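PDB 5XOB: tRNA(Ile2) 2-agmatinylcytidine synthetase TiaS from Archaeoglobus fulgidus, which catalyses the ATP-dependent attachment of agmatine to the wobble cytidine of an isoleucine tRNA, switching its codon specificity from AUG to AUA. Local coordinates for residues M26-V29 / E30-L33. Sequence-based numbering, arbitrary orientation.
Sequences MERV and EREL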
loop_
_atom_site.group_PDB
_atom_site.type_symbol
_atom_site.label_atom_id
_atom_site.label_comp_id
_atom_site.label_asym_id
_atom_site.label_seq_id
_atom_site.Cartn_x
_atom_site.Cartn_y
_atom_site.Cartn_z
ATOM N N MET A 26 -22.289 7.936 12.355
ATOM C CA MET A 26 -23.112 8.323 11.219
ATOM C C MET A 26 -24.585 7.963 11.461
ATOM O O MET A 26 -25.462 8.807 11.282
ATOM C CB MET A 26 -22.578 7.693 9.930
ATOM C CG MET A 26 -21.343 8.397 9.381
ATOM S SD MET A 26 -20.503 7.471 8.083
ATOM C CE MET A 26 -21.870 7.279 6.938
ATOM N N GLU A 27 -24.845 6.729 11.895
ATOM C CA GLU A 27 -26.207 6.296 12.210
ATOM C C GLU A 27 -26.888 7.250 13.190
ATOM O O GLU A 27 -27.988 7.738 12.917
ATOM C CB GLU A 27 -26.210 4.882 12.789
ATOM C CG GLU A 27 -25.937 3.795 11.767
ATOM C CD GLU A 27 -25.892 2.411 12.390
ATOM O OE1 GLU A 27 -26.016 2.318 13.630
ATOM O OE2 GLU A 27 -25.731 1.419 11.643
ATOM N N ARG A 28 -26.233 7.518 14.319
ATOM C CA ARG A 28 -26.800 8.410 15.348
ATOM C C ARG A 28 -27.103 9.814 14.822
ATOM O O ARG A 28 -28.168 10.363 15.089
ATOM C CB ARG A 28 -25.905 8.501 16.596
ATOM C CG ARG A 28 -26.576 7.960 17.853
ATOM C CD ARG A 28 -25.854 8.360 19.140
ATOM N NE ARG A 28 -26.759 8.940 20.142
ATOM C CZ ARG A 28 -26.435 9.194 21.412
ATOM N NH1 ARG A 28 -25.221 8.907 21.875
ATOM N NH2 ARG A 28 -27.336 9.731 22.229
ATOM N N VAL A 29 -26.164 10.388 14.084
ATOM C CA VAL A 29 -26.372 11.694 13.479
ATOM C C VAL A 29 -27.576 11.674 12.549
ATOM O O VAL A 29 -28.390 12.601 12.547
ATOM C CB VAL A 29 -25.136 12.127 12.671
ATOM C CG1 VAL A 29 -25.470 13.267 11.714
ATOM C CG2 VAL A 29 -24.009 12.524 13.615
ATOM N N GLU A 30 -27.680 10.613 11.759
ATOM C CA GLU A 30 -28.733 10.518 10.761
ATOM C C GLU A 30 -30.098 10.559 11.439
ATOM O O GLU A 30 -31.061 11.069 10.869
ATOM C CB GLU A 30 -28.590 9.236 9.926
ATOM C CG GLU A 30 -28.963 9.387 8.450
ATOM C CD GLU A 30 -27.771 9.260 7.512
ATOM O OE1 GLU A 30 -27.074 8.218 7.563
ATOM O OE2 GLU A 30 -27.542 10.189 6.708
ATOM N N ARG A 31 -30.159 10.038 12.663
ATOM C CA ARG A 31 -31.417 9.888 13.379
ATOM C C ARG A 31 -31.709 11.044 14.334
ATOM O O ARG A 31 -32.869 11.399 14.533
ATOM C CB ARG A 31 -31.448 8.549 14.123
ATOM C CG ARG A 31 -30.927 8.569 15.555
ATOM C CD ARG A 31 -31.373 7.319 16.288
ATOM N NE ARG A 31 -30.778 6.121 15.700
ATOM C CZ ARG A 31 -29.817 5.386 16.258
ATOM N NH1 ARG A 31 -29.319 5.693 17.455
ATOM N NH2 ARG A 31 -29.351 4.319 15.613
ATOM N N GLU A 32 -30.673 11.622 14.935
ATOM C CA GLU A 32 -30.865 12.777 15.811
ATOM C C GLU A 32 -30.804 14.102 15.042
ATOM O O GLU A 32 -31.728 14.909 15.144
ATOM C CB GLU A 32 -29.862 12.777 16.979
ATOM C CG GLU A 32 -30.061 11.620 17.958
ATOM C CD GLU A 32 -29.758 11.979 19.406
ATOM O OE1 GLU A 32 -29.032 11.205 20.074
ATOM O OE2 GLU A 32 -30.257 13.027 19.885
ATOM N N LEU A 33 -29.749 14.323 14.256
ATOM C CA LEU A 33 -29.431 15.682 13.797
ATOM C C LEU A 33 -29.722 16.024 12.339
ATOM O O LEU A 33 -30.181 17.134 12.046
ATOM C CB LEU A 33 -27.968 15.999 14.111
ATOM C CG LEU A 33 -27.621 16.015 15.598
ATOM C CD1 LEU A 33 -26.165 16.401 15.780
ATOM C CD2 LEU A 33 -28.517 16.978 16.363
#
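Glu30 N donates to Met26 O at 2.9 Å and Glu32 N to Arg28 O at 2.8 Å, i to i+4 bonds at the end of alpha helix 20-32, and Leu33 N closes the run on Val29 O at 2.8 Å. Between them the pattern slackens: Arg31 N makes weak bonds to Glu27 O (i to i+4) and Arg28 O (i to i+3). This helix packs on the sheet of the TCKD domain, beside helix 68-82. Met26 meets Phe61 and Val29 meets Val63, both of strand 57-64. Other side chains of the helix are charged. Arg28 and Glu32 run alongside each other and form an i to i+4 salt bridge. The guanidinium also reaches Glu77, so Arg28 bridges helices 20-32 and 68-82. With an alanine here, Glu32 and Glu77 would probably both lose their positive mate. Arg31 bends at chi3 (65°) back toward Arg28, whose CA lies over one guanidinium face, toward its rim. Glu27 forms a salt bridge with Arg238, and Glu30 OE2 a hydrogen bond with Val36 N. In the Arg28–Glu32 bridge a single carboxylate oxygen, OE1, takes two weak bonds at the guanidinium edge, 3.2 Å from Arg28 NE and 3.1 Å from Arg28 NH2, with the two planes 37° apart.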